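Local structure of MHP1 (Microbacterium liquefaciens, 2JLN) at residues C69-V73 / W257-V261; I62-A66 / A263-F267; F77-S81 / D249-A253. The protein mediates the sodium-dependent uptake of 5-aryl-substituted hydantoins, preferring indolylmethyl and benzyl hydantoin and the L isomer over the D isomer. One frame throughout, in Å; residues are numbered along the deposited sequence.

Contact 1. Residues C69-V73 / W257-V261. With HG (mercury (II) ion), chain C.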
ATOM      1  N   CYS A  69      -6.546  -9.948  -6.480  1.00 64.20           N
ATOM      2  CA  CYS A  69      -5.160 -10.104  -6.014  1.00 63.99           C
ATOM      3  C   CYS A  69      -4.139 -10.176  -7.151  1.00 62.24           C
ATOM      4  O   CYS A  69      -3.044  -9.614  -7.067  1.00 62.35           O
ATOM      5  CB  CYS A  69      -5.029 -11.353  -5.135  1.00 60.50           C
ATOM      6  SG  CYS A  69      -5.311 -10.989  -3.402  1.00 69.16           S
ATOM      7  N   THR A  70      -4.521 -10.877  -8.210  1.00 63.09           N
ATOM      8  CA  THR A  70      -3.662 -11.116  -9.355  1.00 61.65           C
ATOM      9  C   THR A  70      -3.445  -9.875 -10.226  1.00 59.17           C
ATOM     10  O   THR A  70      -2.349  -9.652 -10.705  1.00 62.44           O
ATOM     11  CB  THR A  70      -4.219 -12.284 -10.202  1.00 62.89           C
ATOM     12  OG1 THR A  70      -4.067 -13.508  -9.466  1.00 60.28           O
ATOM     13  CG2 THR A  70      -3.479 -12.391 -11.530  1.00 60.93           C
ATOM     14  N   ILE A  71      -4.473  -9.070 -10.439  1.00 60.21           N
ATOM     15  CA  ILE A  71      -4.302  -7.831 -11.198  1.00 60.75           C
ATOM     16  C   ILE A  71      -3.363  -6.880 -10.442  1.00 62.26           C
ATOM     17  O   ILE A  71      -2.574  -6.152 -11.064  1.00 60.63           O
ATOM     18  CB  ILE A  71      -5.673  -7.145 -11.499  1.00 59.22           C
ATOM     19  CG1 ILE A  71      -6.342  -7.825 -12.691  1.00 58.88           C
ATOM     20  CG2 ILE A  71      -5.522  -5.654 -11.765  1.00 50.25           C
ATOM     21  CD1 ILE A  71      -7.850  -7.833 -12.599  1.00 60.81           C
ATOM     22  N   ALA A  72      -3.436  -6.908  -9.104  1.00 60.13           N
ATOM     23  CA  ALA A  72      -2.583  -6.073  -8.257  1.00 54.51           C
ATOM     24  C   ALA A  72      -1.111  -6.389  -8.477  1.00 56.02           C
ATOM     25  O   ALA A  72      -0.327  -5.472  -8.626  1.00 59.12           O
ATOM     26  CB  ALA A  72      -2.942  -6.219  -6.804  1.00 55.92           C
ATOM     27  N   VAL A  73      -0.745  -7.672  -8.504  1.00 55.75           N
ATOM     28  CA  VAL A  73       0.622  -8.123  -8.839  1.00 53.81           C
ATOM     29  C   VAL A  73       1.193  -7.779 -10.251  1.00 55.76           C
ATOM     30  O   VAL A  73       2.316  -7.297 -10.355  1.00 53.77           O
ATOM     31  CB  VAL A  73       0.749  -9.613  -8.626  1.00 52.66           C
ATOM     32  CG1 VAL A  73       1.953 -10.116  -9.356  1.00 50.40           C
ATOM     33  CG2 VAL A  73       0.826  -9.909  -7.133  1.00 55.98           C
ATOM     34  N   TRP A 257       2.686 -12.552  -4.631  1.00 59.75           N
ATOM     35  CA  TRP A 257       1.471 -13.267  -4.965  1.00 57.74           C
ATOM     36  C   TRP A 257       1.220 -14.431  -4.000  1.00 57.64           C
ATOM     37  O   TRP A 257       0.102 -14.613  -3.538  1.00 60.49           O
ATOM     38  CB  TRP A 257       1.503 -13.739  -6.428  1.00 55.58           C
ATOM     39  CG  TRP A 257       0.177 -14.282  -6.934  1.00 58.23           C
ATOM     40  CD1 TRP A 257      -0.820 -13.580  -7.563  1.00 60.50           C
ATOM     41  CD2 TRP A 257      -0.281 -15.637  -6.853  1.00 56.01           C
ATOM     42  NE1 TRP A 257      -1.869 -14.416  -7.873  1.00 58.85           N
ATOM     43  CE2 TRP A 257      -1.563 -15.683  -7.449  1.00 58.68           C
ATOM     44  CE3 TRP A 257       0.270 -16.816  -6.341  1.00 55.95           C
ATOM     45  CZ2 TRP A 257      -2.302 -16.864  -7.543  1.00 57.72           C
ATOM     46  CZ3 TRP A 257      -0.458 -17.987  -6.439  1.00 58.72           C
ATOM     47  CH2 TRP A 257      -1.737 -18.002  -7.037  1.00 58.41           C
ATOM     48  N   LEU A 258       2.241 -15.222  -3.694  1.00 55.93           N
ATOM     49  CA  LEU A 258       2.031 -16.388  -2.834  1.00 53.44           C
ATOM     50  C   LEU A 258       1.848 -15.927  -1.415  1.00 54.38           C
ATOM     51  O   LEU A 258       1.467 -16.700  -0.557  1.00 54.28           O
ATOM     52  CB  LEU A 258       3.207 -17.362  -2.909  1.00 53.27           C
ATOM     53  CG  LEU A 258       3.360 -18.134  -4.223  1.00 54.09           C
ATOM     54  CD1 LEU A 258       4.821 -18.174  -4.667  1.00 51.27           C
ATOM     55  CD2 LEU A 258       2.788 -19.527  -4.111  1.00 45.67           C
ATOM     56  N   GLY A 259       2.136 -14.655  -1.165  1.00 57.37           N
ATOM     57  CA  GLY A 259       1.954 -14.086   0.161  1.00 55.37           C
ATOM     58  C   GLY A 259       0.557 -13.519   0.400  1.00 60.33           C
ATOM     59  O   GLY A 259      -0.025 -13.742   1.469  1.00 59.61           O
ATOM     60  N   MET A 260       0.018 -12.806  -0.602  1.00 61.64           N
ATOM     61  CA  MET A 260      -1.241 -12.064  -0.471  1.00 57.85           C
ATOM     62  C   MET A 260      -2.525 -12.836  -0.853  1.00 57.03           C
ATOM     63  O   MET A 260      -3.600 -12.554  -0.338  1.00 56.76           O
ATOM     64  CB  MET A 260      -1.148 -10.726  -1.212  1.00 58.52           C
ATOM     65  CG  MET A 260      -0.903 -10.822  -2.719  1.00 65.10           C
ATOM     66  SD  MET A 260      -1.054  -9.211  -3.590  1.00 73.71           S
ATOM     67  CE  MET A 260      -2.780  -8.863  -3.258  1.00 68.81           C
ATOM     68  N   VAL A 261      -2.418 -13.810  -1.743  1.00 59.02           N
ATOM     69  CA  VAL A 261      -3.576 -14.628  -2.124  1.00 56.78           C
ATOM     70  C   VAL A 261      -4.087 -15.522  -0.969  1.00 58.07           C
ATOM     71  O   VAL A 261      -5.166 -15.253  -0.426  1.00 58.09           O
ATOM     72  CB  VAL A 261      -3.313 -15.446  -3.425  1.00 54.52           C
ATOM     73  CG1 VAL A 261      -4.429 -16.383  -3.701  1.00 50.20           C
ATOM     74  CG2 VAL A 261      -3.123 -14.519  -4.598  1.00 57.78           C
TER
HETATM   75 HG    HG C1472      -6.251  -9.049  -2.887  0.50112.14          HG
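The indole of Trp257 turns its pyrrole edge to Thr70 and Val73, while one face is covered within its own helix by Val261, whose CG2 sits above the ring toward the rim. At that edge Trp257 NE1 donates to Thr70 OG1 over 2.9 Å, nearly straight at 168° and only 6° out of the ring plane. With CG anti to the backbone N (chi1 -170°), the Trp257 ring swings across to helix 58-79. Beside the polar link Val73 CG2 packs on Trp257 CB at 4.0 Å, the two side chains crossing at about a right angle. Further along, Met260 fills the interface with a flexible thioether chain: bent at chi3, it brings CE to 3.8 Å from Cys69 CB. Val261 CG2 meets the same Cys69 CB at 3.7 Å. Beyond this apolar patch Cys69 SG holds a mercury ion at 2.2 Å, with Trp220 also binding the metal. Thr70 suits its place because one hydroxyl serves twice, accepting from the indole and donating to Ala66 O one helical turn back; the buried cysteine sulfur, a soft ligand, suits the soft mercury ion and is probably bound as thiolate.

Contact 2. Residues I62-A66 / A263-F267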
ATOM      1  N   ILE A  62     -14.666 -15.426  -3.219  1.00 56.07           N
ATOM      2  CA  ILE A  62     -13.313 -16.004  -3.213  1.00 53.17           C
ATOM      3  C   ILE A  62     -12.611 -15.863  -4.579  1.00 57.21           C
ATOM      4  O   ILE A  62     -11.410 -15.608  -4.642  1.00 57.79           O
ATOM      5  CB  ILE A  62     -13.333 -17.488  -2.823  1.00 46.71           C
ATOM      6  CG1 ILE A  62     -13.806 -17.664  -1.383  1.00 51.09           C
ATOM      7  CG2 ILE A  62     -11.984 -18.082  -2.964  1.00 47.86           C
ATOM      8  CD1 ILE A  62     -13.522 -16.490  -0.494  1.00 51.85           C
ATOM      9  N   VAL A  63     -13.364 -16.009  -5.668  1.00 58.54           N
ATOM     10  CA  VAL A  63     -12.788 -15.883  -7.002  1.00 56.81           C
ATOM     11  C   VAL A  63     -12.502 -14.442  -7.357  1.00 56.86           C
ATOM     12  O   VAL A  63     -11.467 -14.171  -7.941  1.00 60.25           O
ATOM     13  CB  VAL A  63     -13.666 -16.496  -8.125  1.00 57.30           C
ATOM     14  CG1 VAL A  63     -13.197 -15.981  -9.484  1.00 51.43           C
ATOM     15  CG2 VAL A  63     -13.608 -18.017  -8.087  1.00 50.96           C
ATOM     16  N   ALA A  64     -13.410 -13.524  -7.022  1.00 57.89           N
ATOM     17  CA  ALA A  64     -13.170 -12.081  -7.240  1.00 59.71           C
ATOM     18  C   ALA A  64     -11.949 -11.560  -6.441  1.00 60.15           C
ATOM     19  O   ALA A  64     -11.265 -10.619  -6.851  1.00 56.20           O
ATOM     20  CB  ALA A  64     -14.417 -11.264  -6.909  1.00 53.32           C
ATOM     21  N   ILE A  65     -11.695 -12.195  -5.302  1.00 59.50           N
ATOM     22  CA  ILE A  65     -10.559 -11.891  -4.457  1.00 58.81           C
ATOM     23  C   ILE A  65      -9.231 -12.384  -5.067  1.00 61.23           C
ATOM     24  O   ILE A  65      -8.283 -11.595  -5.214  1.00 60.62           O
ATOM     25  CB  ILE A  65     -10.782 -12.496  -3.060  1.00 59.40           C
ATOM     26  CG1 ILE A  65     -11.728 -11.609  -2.256  1.00 54.56           C
ATOM     27  CG2 ILE A  65      -9.446 -12.735  -2.317  1.00 58.58           C
ATOM     28  CD1 ILE A  65     -12.188 -12.274  -0.974  1.00 52.78           C
ATOM     29  N   ALA A  66      -9.159 -13.674  -5.413  1.00 58.00           N
ATOM     30  CA  ALA A  66      -7.992 -14.219  -6.120  1.00 54.94           C
ATOM     31  C   ALA A  66      -7.698 -13.465  -7.421  1.00 55.66           C
ATOM     32  O   ALA A  66      -6.547 -13.235  -7.758  1.00 57.44           O
ATOM     33  CB  ALA A  66      -8.168 -15.696  -6.395  1.00 50.63           C
ATOM     34  N   ALA A 263      -3.481 -15.592   2.102  1.00 57.35           N
ATOM     35  CA  ALA A 263      -3.881 -14.835   3.279  1.00 55.49           C
ATOM     36  C   ALA A 263      -5.242 -14.179   3.064  1.00 53.94           C
ATOM     37  O   ALA A 263      -6.130 -14.284   3.895  1.00 56.67           O
ATOM     38  CB  ALA A 263      -2.838 -13.795   3.647  1.00 56.84           C
ATOM     39  N   SER A 264      -5.429 -13.506   1.940  1.00 55.87           N
ATOM     40  CA  SER A 264      -6.646 -12.720   1.801  1.00 56.63           C
ATOM     41  C   SER A 264      -7.851 -13.560   1.349  1.00 58.50           C
ATOM     42  O   SER A 264      -8.991 -13.121   1.500  1.00 58.05           O
ATOM     43  CB  SER A 264      -6.420 -11.494   0.914  1.00 51.66           C
ATOM     44  OG  SER A 264      -6.513 -11.867  -0.425  1.00 53.41           O
ATOM     45  N   ILE A 265      -7.602 -14.764   0.820  1.00 54.93           N
ATOM     46  CA  ILE A 265      -8.672 -15.725   0.530  1.00 51.16           C
ATOM     47  C   ILE A 265      -9.255 -16.347   1.816  1.00 52.13           C
ATOM     48  O   ILE A 265     -10.467 -16.427   1.976  1.00 49.93           O
ATOM     49  CB  ILE A 265      -8.180 -16.832  -0.433  1.00 52.18           C
ATOM     50  CG1 ILE A 265      -8.259 -16.348  -1.874  1.00 53.19           C
ATOM     51  CG2 ILE A 265      -8.982 -18.123  -0.291  1.00 46.02           C
ATOM     52  CD1 ILE A 265      -8.057 -17.459  -2.858  1.00 48.36           C
ATOM     53  N   ILE A 266      -8.389 -16.780   2.729  1.00 53.68           N
ATOM     54  CA  ILE A 266      -8.824 -17.302   4.031  1.00 53.89           C
ATOM     55  C   ILE A 266      -9.614 -16.273   4.842  1.00 55.38           C
ATOM     56  O   ILE A 266     -10.634 -16.618   5.454  1.00 54.18           O
ATOM     57  CB  ILE A 266      -7.640 -17.740   4.925  1.00 54.17           C
ATOM     58  CG1 ILE A 266      -6.842 -18.860   4.262  1.00 53.80           C
ATOM     59  CG2 ILE A 266      -8.139 -18.187   6.286  1.00 48.04           C
ATOM     60  CD1 ILE A 266      -5.667 -19.294   5.083  1.00 52.67           C
ATOM     61  N   PHE A 267      -9.144 -15.024   4.871  1.00 52.82           N
ATOM     62  CA  PHE A 267      -9.816 -14.006   5.691  1.00 54.09           C
ATOM     63  C   PHE A 267     -11.009 -13.335   4.984  1.00 53.39           C
ATOM     64  O   PHE A 267     -11.954 -12.895   5.627  1.00 50.93           O
ATOM     65  CB  PHE A 267      -8.811 -13.011   6.293  1.00 49.56           C
ATOM     66  CG  PHE A 267      -7.908 -13.643   7.316  1.00 55.80           C
ATOM     67  CD1 PHE A 267      -6.920 -14.544   6.931  1.00 55.68           C
ATOM     68  CD2 PHE A 267      -8.073 -13.392   8.668  1.00 58.33           C
ATOM     69  CE1 PHE A 267      -6.095 -15.156   7.870  1.00 52.18           C
ATOM     70  CE2 PHE A 267      -7.250 -14.015   9.614  1.00 55.59           C
ATOM     71  CZ  PHE A 267      -6.261 -14.892   9.202  1.00 52.97           C
TER
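Ile65 and Ile265 meet on the buried side of this contact, Ile65 CG2 lying 3.8 Å from Ile265 CG1 between two antiparallel helix segments whose axes come within 9.5 Å at an angle of 158°. Ile65 CG2 also rests 3.6 Å from Ser264 OG, a packing contact, since that hydroxyl is hydrogen-bonded to Met260 O in its own helix. Ser264 is well suited here: its OG stands between backbone N and carbonyl carbon (chi1 82°), folded back along the helix, and the small residue leaves room for the branched Ile65. Phe216 and Ala49 also touch Ile65, and Ile45 touches Ser264, which closes in this side.

Toward the outer side, where Ile62, Ala66 and Ile265 are partly exposed, the contacts are slightly longer, though Ile265 still buries the most surface against the other helix. Ile265 stretches its CD1 across to helix 58-79, where it reaches Ala66 CB at 4.0 Å and, equally far off, Ile62 CG2. The short alanine makes space for that tip, while Ile62, set about square to Ile265, sends its own CD1 to within 3.9 Å of Ile265 O. Shortening Ile265 to an alanine removes CG1, CG2 and CD1, which would probably open a gap facing Ile62, Ile65 and Ala66. Here branched isoleucines and small residues pack two antiparallel transmembrane helices of the LeuT-like fold of the APC clan.

Contact 3. Residues F77-S81 / D249-A253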
ATOM      1  N   PHE A  77       4.668  -5.744 -10.634  1.00 53.94           N
ATOM      2  CA  PHE A  77       5.737  -6.084 -11.566  1.00 53.06           C
ATOM      3  C   PHE A  77       6.287  -4.839 -12.274  1.00 55.95           C
ATOM      4  O   PHE A  77       7.491  -4.754 -12.498  1.00 57.50           O
ATOM      5  CB  PHE A  77       5.223  -7.098 -12.586  1.00 51.91           C
ATOM      6  CG  PHE A  77       6.248  -7.540 -13.603  1.00 56.27           C
ATOM      7  CD1 PHE A  77       6.280  -6.973 -14.869  1.00 56.77           C
ATOM      8  CD2 PHE A  77       7.152  -8.552 -13.312  1.00 60.64           C
ATOM      9  CE1 PHE A  77       7.216  -7.392 -15.822  1.00 56.60           C
ATOM     10  CE2 PHE A  77       8.090  -8.983 -14.259  1.00 59.95           C
ATOM     11  CZ  PHE A  77       8.119  -8.402 -15.512  1.00 57.45           C
ATOM     12  N   PHE A  78       5.427  -3.876 -12.603  1.00 50.65           N
ATOM     13  CA  PHE A  78       5.868  -2.672 -13.314  1.00 52.31           C
ATOM     14  C   PHE A  78       6.225  -1.468 -12.410  1.00 55.87           C
ATOM     15  O   PHE A  78       7.231  -0.791 -12.634  1.00 58.19           O
ATOM     16  CB  PHE A  78       4.851  -2.240 -14.382  1.00 49.96           C
ATOM     17  CG  PHE A  78       4.730  -3.193 -15.518  1.00 49.80           C
ATOM     18  CD1 PHE A  78       3.587  -3.958 -15.685  1.00 54.00           C
ATOM     19  CD2 PHE A  78       5.752  -3.342 -16.421  1.00 51.04           C
ATOM     20  CE1 PHE A  78       3.460  -4.861 -16.754  1.00 52.68           C
ATOM     21  CE2 PHE A  78       5.634  -4.247 -17.493  1.00 55.16           C
ATOM     22  CZ  PHE A  78       4.485  -5.008 -17.654  1.00 50.54           C
ATOM     23  N   THR A  79       5.416  -1.181 -11.397  1.00 55.70           N
ATOM     24  CA  THR A  79       5.668   0.004 -10.577  1.00 50.48           C
ATOM     25  C   THR A  79       6.825  -0.177  -9.591  1.00 53.39           C
ATOM     26  O   THR A  79       7.267   0.790  -8.981  1.00 52.39           O
ATOM     27  CB  THR A  79       4.423   0.414  -9.795  1.00 48.62           C
ATOM     28  OG1 THR A  79       4.175  -0.549  -8.769  1.00 48.58           O
ATOM     29  CG2 THR A  79       3.226   0.490 -10.714  1.00 42.97           C
ATOM     30  N   GLN A  80       7.318  -1.404  -9.427  1.00 53.26           N
ATOM     31  CA  GLN A  80       8.330  -1.674  -8.404  1.00 52.07           C
ATOM     32  C   GLN A  80       9.727  -1.799  -9.001  1.00 54.82           C
ATOM     33  O   GLN A  80      10.727  -1.882  -8.262  1.00 52.06           O
ATOM     34  CB  GLN A  80       8.029  -2.991  -7.692  1.00 50.75           C
ATOM     35  CG  GLN A  80       8.332  -4.183  -8.591  1.00 55.01           C
ATOM     36  CD  GLN A  80       8.251  -5.535  -7.895  1.00 59.86           C
ATOM     37  OE1 GLN A  80       8.787  -6.543  -8.405  1.00 60.29           O
ATOM     38  NE2 GLN A  80       7.585  -5.574  -6.729  1.00 53.06           N
ATOM     39  N   SER A  81       9.810  -1.842 -10.329  1.00 55.09           N
ATOM     40  CA  SER A  81      11.037  -2.324 -10.963  1.00 53.05           C
ATOM     41  C   SER A  81      12.226  -1.367 -10.832  1.00 52.70           C
ATOM     42  O   SER A  81      13.365  -1.819 -10.705  1.00 52.54           O
ATOM     43  CB  SER A  81      10.802  -2.684 -12.421  1.00 52.42           C
ATOM     44  OG  SER A  81      12.030  -3.031 -13.010  1.00 58.78           O
ATOM     45  N   ASP A 249      12.708  -9.112 -11.371  1.00 58.76           N
ATOM     46  CA  ASP A 249      11.374  -8.541 -11.265  1.00 61.02           C
ATOM     47  C   ASP A 249      10.267  -9.586 -11.098  1.00 60.12           C
ATOM     48  O   ASP A 249       9.367  -9.404 -10.287  1.00 59.56           O
ATOM     49  CB  ASP A 249      11.055  -7.702 -12.494  1.00 66.00           C
ATOM     50  CG  ASP A 249      11.736  -6.339 -12.475  1.00 71.86           C
ATOM     51  OD1 ASP A 249      12.235  -5.938 -11.395  1.00 69.72           O
ATOM     52  OD2 ASP A 249      11.755  -5.670 -13.551  1.00 75.59           O
ATOM     53  N   ALA A 250      10.323 -10.663 -11.877  1.00 61.61           N
ATOM     54  CA  ALA A 250       9.284 -11.701 -11.860  1.00 57.72           C
ATOM     55  C   ALA A 250       9.297 -12.551 -10.585  1.00 58.71           C
ATOM     56  O   ALA A 250       8.250 -12.948 -10.079  1.00 56.94           O
ATOM     57  CB  ALA A 250       9.416 -12.586 -13.069  1.00 50.35           C
ATOM     58  N   ARG A 251      10.488 -12.839 -10.073  1.00 62.26           N
ATOM     59  CA  ARG A 251      10.639 -13.617  -8.848  1.00 60.34           C
ATOM     60  C   ARG A 251      10.087 -12.875  -7.638  1.00 59.30           C
ATOM     61  O   ARG A 251       9.508 -13.489  -6.761  1.00 62.08           O
ATOM     62  CB  ARG A 251      12.112 -13.940  -8.623  1.00 65.83           C
ATOM     63  CG  ARG A 251      12.385 -15.036  -7.605  1.00 70.72           C
ATOM     64  CD  ARG A 251      13.695 -15.778  -7.968  1.00 75.08           C
ATOM     65  NE  ARG A 251      14.656 -14.889  -8.640  1.00 79.77           N
ATOM     66  CZ  ARG A 251      15.799 -15.293  -9.194  1.00 77.35           C
ATOM     67  NH1 ARG A 251      16.123 -16.588  -9.159  1.00 78.56           N
ATOM     68  NH2 ARG A 251      16.610 -14.407  -9.784  1.00 65.27           N
ATOM     69  N   TYR A 252      10.272 -11.558  -7.589  1.00 57.17           N
ATOM     70  CA  TYR A 252       9.657 -10.719  -6.552  1.00 56.52           C
ATOM     71  C   TYR A 252       8.103 -10.599  -6.651  1.00 58.53           C
ATOM     72  O   TYR A 252       7.379 -10.788  -5.659  1.00 53.57           O
ATOM     73  CB  TYR A 252      10.334  -9.330  -6.523  1.00 56.33           C
ATOM     74  CG  TYR A 252      11.621  -9.343  -5.729  1.00 55.70           C
ATOM     75  CD1 TYR A 252      12.864  -9.141  -6.347  1.00 52.12           C
ATOM     76  CD2 TYR A 252      11.593  -9.610  -4.365  1.00 52.16           C
ATOM     77  CE1 TYR A 252      14.021  -9.188  -5.621  1.00 47.35           C
ATOM     78  CE2 TYR A 252      12.739  -9.668  -3.635  1.00 52.16           C
ATOM     79  CZ  TYR A 252      13.951  -9.456  -4.255  1.00 53.12           C
ATOM     80  OH  TYR A 252      15.085  -9.509  -3.467  1.00 55.41           O
ATOM     81  N   ALA A 253       7.598 -10.276  -7.843  1.00 57.92           N
ATOM     82  CA  ALA A 253       6.160 -10.278  -8.078  1.00 54.52           C
ATOM     83  C   ALA A 253       5.553 -11.629  -7.707  1.00 55.80           C
ATOM     84  O   ALA A 253       4.465 -11.677  -7.152  1.00 59.68           O
ATOM     85  CB  ALA A 253       5.836  -9.923  -9.517  1.00 51.55           C
TER
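Phe77 and Ala253 lie nearest in the backbone, their CA atoms 5.5 Å apart, where helix 58-79 runs out and the chain passes through Gln80 to Ser81 alongside helical residues 249-253. The small Ala253 permits this approach, Ala253 CB lying 4.2 Å from Phe77 CB. A chi1 of -179° carries the Phe77 ring away from its own backbone N and over to the other helix, where it sets an edge against the chain: CE2 lies 3.7 Å from Ala250 N and 4.0 Å from Ala250 CB. The same ring corner touches Asp249 CB, the apolar part of that residue, and the ring and carboxylate planes stand 79° apart. Gln80 extends toward the helix, its OE1 3.7 Å from Tyr252 CB, while its NE2 is hydrogen-bonded to Gln256. Tyr252 leads its ring away, and its hydroxyl finds Lys235 O. Beyond Gln80, Ser81 OG donates to Asp249 OD2 across 2.7 Å, meeting the carboxylate on its syn side, 22° out of plane. Serine and aspartate thus bring a matched donor and acceptor into a buried place, and the bond would favour the ionised carboxylate, partly offsetting the cost of burying its charge.

All three contacts join the same two helices, 58-79 and 242-278, which run antiparallel, so the pairings line up along them: contact 2 at one end, contact 1 in the middle and contact 3 at the other. The first segments come in the order 62-66, 69-73, 77-81 and their partners in reverse, 249-253, 257-261, 263-267, so contact 3 is innermost along the chain. Centres lie about 10 Å (1 and 2), 12 Å (1 and 3) and 21 Å (2 and 3) apart; contact 1 touches both others. Together they make one seam between the helices that carry transmembrane spans 2 and 7, two members of the four-helix bundle (1, 2, 6 and 7) of LeuT-like transporters.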